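Local coordinates for probable L,D-transpeptidase 3 (Mycobacterium tuberculosis, PDB 6D4K), which is a probable L,D-transpeptidase of cell-wall biogenesis that does not make 3->3 peptidoglycan cross-links from tetrapeptide stems and may attach proteins to peptidoglycan, at residues 218-221 with 222-225; 237-241 with 242-246. One frame throughout, in Å; residues are numbered along the deposited sequence.

Contact 1. Residues 218-221 with 222-225; sequences HSAP and WALP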
ATOM      1  N   HIS A 218       2.865  -8.788   4.704  1.00 24.77           N
ATOM      2  CA  HIS A 218       2.988  -9.067   6.127  1.00 26.97           C
ATOM      3  C   HIS A 218       3.923 -10.238   6.383  1.00 27.36           C
ATOM      4  O   HIS A 218       4.274 -11.003   5.480  1.00 29.30           O
ATOM      5  CB  HIS A 218       1.614  -9.309   6.760  1.00 31.40           C
ATOM      6  CG  HIS A 218       0.965 -10.584   6.329  1.00 36.15           C
ATOM      7  ND1 HIS A 218       1.120 -11.765   7.022  1.00 37.39           N
ATOM      8  CD2 HIS A 218       0.159 -10.867   5.279  1.00 39.73           C
ATOM      9  CE1 HIS A 218       0.436 -12.721   6.419  1.00 40.91           C
ATOM     10  NE2 HIS A 218      -0.158 -12.202   5.359  1.00 40.70           N
ATOM     11  N   SER A 219       4.320 -10.361   7.648  1.00 28.26           N
ATOM     12  CA  SER A 219       5.121 -11.491   8.098  1.00 31.77           C
ATOM     13  C   SER A 219       4.243 -12.726   8.208  1.00 32.15           C
ATOM     14  O   SER A 219       3.135 -12.672   8.751  1.00 31.02           O
ATOM     15  CB  SER A 219       5.718 -11.198   9.471  1.00 35.42           C
ATOM     16  OG  SER A 219       4.736 -10.658  10.341  1.00 39.65           O
ATOM     17  N   ALA A 220       4.747 -13.848   7.706  1.00 34.63           N
ATOM     18  CA  ALA A 220       4.001 -15.107   7.700  1.00 37.33           C
ATOM     19  C   ALA A 220       4.934 -16.253   8.071  1.00 40.70           C
ATOM     20  O   ALA A 220       5.271 -17.102   7.238  1.00 41.79           O
ATOM     21  CB  ALA A 220       3.340 -15.332   6.338  1.00 38.91           C
ATOM     22  N   PRO A 221       5.359 -16.317   9.339  1.00 42.60           N
ATOM     23  CA  PRO A 221       6.339 -17.347   9.731  1.00 46.42           C
ATOM     24  C   PRO A 221       5.854 -18.776   9.554  1.00 50.12           C
ATOM     25  O   PRO A 221       6.672 -19.669   9.297  1.00 50.95           O
ATOM     26  CB  PRO A 221       6.655 -17.011  11.196  1.00 47.15           C
ATOM     27  CG  PRO A 221       5.520 -16.142  11.653  1.00 47.24           C
ATOM     28  CD  PRO A 221       5.001 -15.426  10.454  1.00 46.08           C
ATOM     29  N   TRP A 222       4.549 -19.024   9.678  1.00 51.48           N
ATOM     30  CA  TRP A 222       4.020 -20.358   9.419  1.00 52.46           C
ATOM     31  C   TRP A 222       4.128 -20.745   7.950  1.00 52.50           C
ATOM     32  O   TRP A 222       4.011 -21.932   7.624  1.00 54.91           O
ATOM     33  CB  TRP A 222       2.552 -20.411   9.836  1.00 53.40           C
ATOM     34  CG  TRP A 222       1.733 -19.448   9.049  1.00 53.83           C
ATOM     35  CD1 TRP A 222       1.111 -19.683   7.858  1.00 55.27           C
ATOM     36  CD2 TRP A 222       1.475 -18.077   9.375  1.00 51.80           C
ATOM     37  NE1 TRP A 222       0.470 -18.547   7.428  1.00 54.38           N
ATOM     38  CE2 TRP A 222       0.676 -17.546   8.342  1.00 52.33           C
ATOM     39  CE3 TRP A 222       1.830 -17.251  10.446  1.00 49.48           C
ATOM     40  CZ2 TRP A 222       0.228 -16.228   8.348  1.00 50.76           C
ATOM     41  CZ3 TRP A 222       1.386 -15.942  10.451  1.00 49.57           C
ATOM     42  CH2 TRP A 222       0.595 -15.441   9.407  1.00 49.85           C
ATOM     43  N   ALA A 223       4.349 -19.775   7.060  1.00 49.41           N
ATOM     44  CA  ALA A 223       4.349 -20.004   5.621  1.00 47.48           C
ATOM     45  C   ALA A 223       5.753 -20.055   5.026  1.00 49.39           C
ATOM     46  O   ALA A 223       5.906 -19.931   3.806  1.00 49.47           O
ATOM     47  CB  ALA A 223       3.511 -18.939   4.913  1.00 46.85           C
ATOM     48  N   LEU A 224       6.775 -20.228   5.863  1.00 47.76           N
ATOM     49  CA  LEU A 224       8.163 -20.224   5.398  1.00 48.72           C
ATOM     50  C   LEU A 224       8.452 -21.193   4.258  1.00 50.19           C
ATOM     51  O   LEU A 224       9.090 -20.774   3.278  1.00 51.18           O
ATOM     52  CB  LEU A 224       9.108 -20.444   6.587  1.00 46.61           C
ATOM     53  CG  LEU A 224       9.756 -19.196   7.172  1.00 46.67           C
ATOM     54  CD1 LEU A 224       8.739 -18.085   7.281  1.00 46.04           C
ATOM     55  CD2 LEU A 224      10.349 -19.518   8.531  1.00 47.26           C
ATOM     56  N   PRO A 225       8.039 -22.466   4.307  1.00 49.75           N
ATOM     57  CA  PRO A 225       8.448 -23.404   3.245  1.00 49.78           C
ATOM     58  C   PRO A 225       7.964 -23.028   1.856  1.00 51.36           C
ATOM     59  O   PRO A 225       8.523 -23.524   0.869  1.00 55.34           O
ATOM     60  CB  PRO A 225       7.850 -24.743   3.702  1.00 48.64           C
ATOM     61  CG  PRO A 225       7.648 -24.587   5.168  1.00 48.12           C
ATOM     62  CD  PRO A 225       7.278 -23.154   5.365  1.00 48.18           C
TER
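Trp-222 folds its indole back over the chain that leads into it, so that the six-membered ring lies on Ala-220. The CA of Ala-220 sits 3.8 Å from the centroid of that ring and only 9° off its normal, a CH-pi contact over the face; CB of Ala-220 lies over the same face of the indole, 3.8 Å from Trp-222 CZ2. With chi1 at 62°, CG of Trp-222 stands between its own backbone N and carbonyl carbon, which turns the indole back toward the strand. Pro-221 CD meets the ring obliquely, 3.7 Å from Trp-222 CZ3. The far end of the indole reaches His-218, whose CE1 lies 4.0 Å from Trp-222 CZ2; the indole atom comes at the edge of the imidazole, and the two side chains cross at about a right angle. The imidazole is further held by a bond from His-218 ND1 to Ser-219 O (2.8 Å), with the donor well above the carbonyl plane. His-218 is the predicted proton donor/acceptor of the active site, beside the predicted nucleophile Cys-236, so the indole borders the predicted active site. Ala-223 N closes the 3-10 turn on Ala-220 O (2.8 Å, 153°), and its methyl packs on that of Ala-220. Leu-224 bends CD1 back to Pro-221 O (3.3 Å), while its N makes a weak bond to the same oxygen. The turn follows the end of strand 216-219, which pairs in parallel with strand 237-239, and Trp-222 also touches Leu-202 of strand 201-204.

Contact 2. Residues 237-241 with 242-246; sequences ISLSR and EDAEW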
ATOM      1  N   ILE A 237       0.423 -10.736   0.439  1.00 30.28           N
ATOM      2  CA  ILE A 237       1.811 -10.955   0.045  1.00 29.89           C
ATOM      3  C   ILE A 237       2.578 -11.367   1.294  1.00 30.00           C
ATOM      4  O   ILE A 237       2.797 -10.556   2.197  1.00 29.98           O
ATOM      5  CB  ILE A 237       2.411  -9.694  -0.586  1.00 29.30           C
ATOM      6  CG1 ILE A 237       1.696  -9.363  -1.900  1.00 30.14           C
ATOM      7  CG2 ILE A 237       3.928  -9.842  -0.762  1.00 28.54           C
ATOM      8  CD1 ILE A 237       1.843  -7.918  -2.324  1.00 29.30           C
ATOM      9  N   SER A 238       2.986 -12.634   1.346  1.00 30.92           N
ATOM     10  CA  SER A 238       3.571 -13.217   2.545  1.00 31.25           C
ATOM     11  C   SER A 238       5.089 -13.114   2.478  1.00 30.75           C
ATOM     12  O   SER A 238       5.687 -13.441   1.449  1.00 31.29           O
ATOM     13  CB  SER A 238       3.186 -14.693   2.632  1.00 34.55           C
ATOM     14  OG  SER A 238       1.798 -14.851   2.855  1.00 38.31           O
ATOM     15  N   LEU A 239       5.705 -12.690   3.581  1.00 27.75           N
ATOM     16  CA  LEU A 239       7.155 -12.606   3.698  1.00 27.49           C
ATOM     17  C   LEU A 239       7.600 -13.296   4.980  1.00 29.23           C
ATOM     18  O   LEU A 239       6.798 -13.570   5.875  1.00 31.80           O
ATOM     19  CB  LEU A 239       7.630 -11.144   3.742  1.00 26.41           C
ATOM     20  CG  LEU A 239       7.275 -10.223   2.572  1.00 25.68           C
ATOM     21  CD1 LEU A 239       7.713  -8.799   2.868  1.00 24.79           C
ATOM     22  CD2 LEU A 239       7.913 -10.727   1.284  1.00 27.87           C
ATOM     23  N   SER A 240       8.902 -13.575   5.066  1.00 30.38           N
ATOM     24  CA  SER A 240       9.472 -14.010   6.333  1.00 30.49           C
ATOM     25  C   SER A 240       9.379 -12.871   7.346  1.00 31.99           C
ATOM     26  O   SER A 240       9.212 -11.705   6.987  1.00 30.63           O
ATOM     27  CB  SER A 240      10.939 -14.412   6.156  1.00 30.01           C
ATOM     28  OG  SER A 240      11.766 -13.271   5.969  1.00 29.23           O
ATOM     29  N   ARG A 241       9.494 -13.215   8.632  1.00 32.20           N
ATOM     30  CA  ARG A 241       9.450 -12.174   9.659  1.00 32.40           C
ATOM     31  C   ARG A 241      10.558 -11.148   9.455  1.00 29.95           C
ATOM     32  O   ARG A 241      10.326  -9.939   9.574  1.00 29.46           O
ATOM     33  CB  ARG A 241       9.536 -12.780  11.062  1.00 37.91           C
ATOM     34  CG  ARG A 241       9.239 -11.761  12.157  1.00 44.33           C
ATOM     35  CD  ARG A 241       9.706 -12.212  13.537  1.00 51.45           C
ATOM     36  NE  ARG A 241       9.098 -11.400  14.591  1.00 56.43           N
ATOM     37  CZ  ARG A 241       9.589 -10.245  15.035  1.00 59.74           C
ATOM     38  NH1 ARG A 241      10.705  -9.747  14.519  1.00 59.82           N
ATOM     39  NH2 ARG A 241       8.956  -9.583  15.996  1.00 59.92           N
ATOM     40  N   GLU A 242      11.764 -11.613   9.124  1.00 28.23           N
ATOM     41  CA  GLU A 242      12.902 -10.711   8.979  1.00 27.23           C
ATOM     42  C   GLU A 242      12.751  -9.810   7.756  1.00 24.05           C
ATOM     43  O   GLU A 242      13.051  -8.611   7.822  1.00 23.29           O
ATOM     44  CB  GLU A 242      14.201 -11.513   8.906  1.00 30.78           C
ATOM     45  CG  GLU A 242      14.549 -12.262  10.194  1.00 35.71           C
ATOM     46  CD  GLU A 242      13.772 -13.568  10.367  1.00 39.40           C
ATOM     47  OE1 GLU A 242      13.214 -14.067   9.367  1.00 39.55           O
ATOM     48  OE2 GLU A 242      13.726 -14.094  11.502  1.00 43.66           O
ATOM     49  N   ASP A 243      12.283 -10.362   6.631  1.00 23.69           N
ATOM     50  CA  ASP A 243      12.070  -9.534   5.446  1.00 23.70           C
ATOM     51  C   ASP A 243      10.916  -8.561   5.659  1.00 22.80           C
ATOM     52  O   ASP A 243      11.007  -7.391   5.262  1.00 20.04           O
ATOM     53  CB  ASP A 243      11.835 -10.406   4.209  1.00 24.51           C
ATOM     54  CG  ASP A 243      13.121 -11.017   3.666  1.00 26.14           C
ATOM     55  OD1 ASP A 243      14.215 -10.522   4.008  1.00 26.46           O
ATOM     56  OD2 ASP A 243      13.038 -11.992   2.886  1.00 29.61           O
ATOM     57  N   ALA A 244       9.832  -9.023   6.302  1.00 22.77           N
ATOM     58  CA  ALA A 244       8.704  -8.144   6.612  1.00 19.88           C
ATOM     59  C   ALA A 244       9.111  -7.011   7.548  1.00 19.04           C
ATOM     60  O   ALA A 244       8.670  -5.869   7.375  1.00 19.36           O
ATOM     61  CB  ALA A 244       7.558  -8.958   7.222  1.00 21.79           C
ATOM     62  N   GLU A 245       9.925  -7.311   8.565  1.00 19.59           N
ATOM     63  CA  GLU A 245      10.338  -6.279   9.510  1.00 19.65           C
ATOM     64  C   GLU A 245      11.117  -5.176   8.811  1.00 18.19           C
ATOM     65  O   GLU A 245      10.866  -3.985   9.033  1.00 19.22           O
ATOM     66  CB  GLU A 245      11.174  -6.898  10.632  1.00 21.23           C
ATOM     67  CG  GLU A 245      11.837  -5.879  11.538  1.00 25.25           C
ATOM     68  CD  GLU A 245      12.774  -6.517  12.538  1.00 32.26           C
ATOM     69  OE1 GLU A 245      12.981  -5.920  13.611  1.00 34.49           O
ATOM     70  OE2 GLU A 245      13.304  -7.613  12.252  1.00 34.81           O
ATOM     71  N   TRP A 246      12.052  -5.563   7.940  1.00 18.12           N
ATOM     72  CA  TRP A 246      12.881  -4.601   7.225  1.00 18.61           C
ATOM     73  C   TRP A 246      12.039  -3.749   6.282  1.00 17.36           C
ATOM     74  O   TRP A 246      12.156  -2.520   6.272  1.00 18.13           O
ATOM     75  CB  TRP A 246      13.971  -5.356   6.461  1.00 20.43           C
ATOM     76  CG  TRP A 246      15.001  -4.480   5.885  1.00 23.36           C
ATOM     77  CD1 TRP A 246      16.173  -4.095   6.470  1.00 25.80           C
ATOM     78  CD2 TRP A 246      14.963  -3.854   4.608  1.00 25.52           C
ATOM     79  NE1 TRP A 246      16.871  -3.278   5.627  1.00 26.66           N
ATOM     80  CE2 TRP A 246      16.147  -3.105   4.478  1.00 25.64           C
ATOM     81  CE3 TRP A 246      14.045  -3.858   3.553  1.00 25.88           C
ATOM     82  CZ2 TRP A 246      16.435  -2.357   3.337  1.00 29.41           C
ATOM     83  CZ3 TRP A 246      14.330  -3.114   2.424  1.00 28.68           C
ATOM     84  CH2 TRP A 246      15.514  -2.376   2.326  1.00 29.05           C
TER
HETATM   85  O   HOH W   1      10.778 -13.469   2.710  1.00 30.29           O
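Ser-240 caps the helix that carries Asp-243: its OG accepts the backbone N of Asp-243 at 3.0 Å, nearly straight at 164°. The rotation about chi1 (73°) sets OG between the serine's own N and carbonyl carbon, facing the first turn. The carboxylate of Asp-243 lies near the cap, its OD2 3.6 Å from Ser-240 OG. A water completes the link there, accepting from Ser-240 N and donating to Asp-243 OD2 at 2.7 Å. This is an N-cap at the start of helix 241-250, directly after strand 237-239 in the catalytic domain, and the first helical bonds come next along the chain: Ala-244 N to Ser-240 O (2.8 Å) and Glu-245 N to Arg-241 O (2.8 Å). One residue before the cap, CB of Leu-239 points toward the helix and packs near CB of Ala-244, and Leu-239 CD1 reaches Ala-244 CA at 3.9 Å. Arg-241 and Glu-245 both send CG anti to the backbone N and run on extended. Their ends come together without forming a salt bridge, NH1 of Arg-241 being 4.1 Å from OE2 of Glu-245, with the carboxylate oxygen at the guanidinium edge and the two planes 84° apart. The salt bridge of Arg-241 goes instead from NH2 to Asp-205. Glu-242 brings OE1 within 3.8 Å of Ser-240 OG.

How the contacts relate
Contact 1 closes before contact 2 opens along the chain, yet their centres lie only 8 Å apart within the L,D-transpeptidase catalytic domain. Strands 216-219 and 237-239, from which they lead off, are parallel neighbours in one sheet. Probable backbone hydrogen bonds join the two, Ala-220 N to Leu-239 O (2.8 Å) and His-218 O to Leu-239 N (2.9 Å), and Ser-238 and Ala-244 pack against residues 218-220. One strand is followed by a 3-10 turn, the other by helix 241-250. The pairing is consistent with the two strands together framing the predicted active site, with Cys-236, which covalently binds the acetyl group of faropenem, just before strand 237-239.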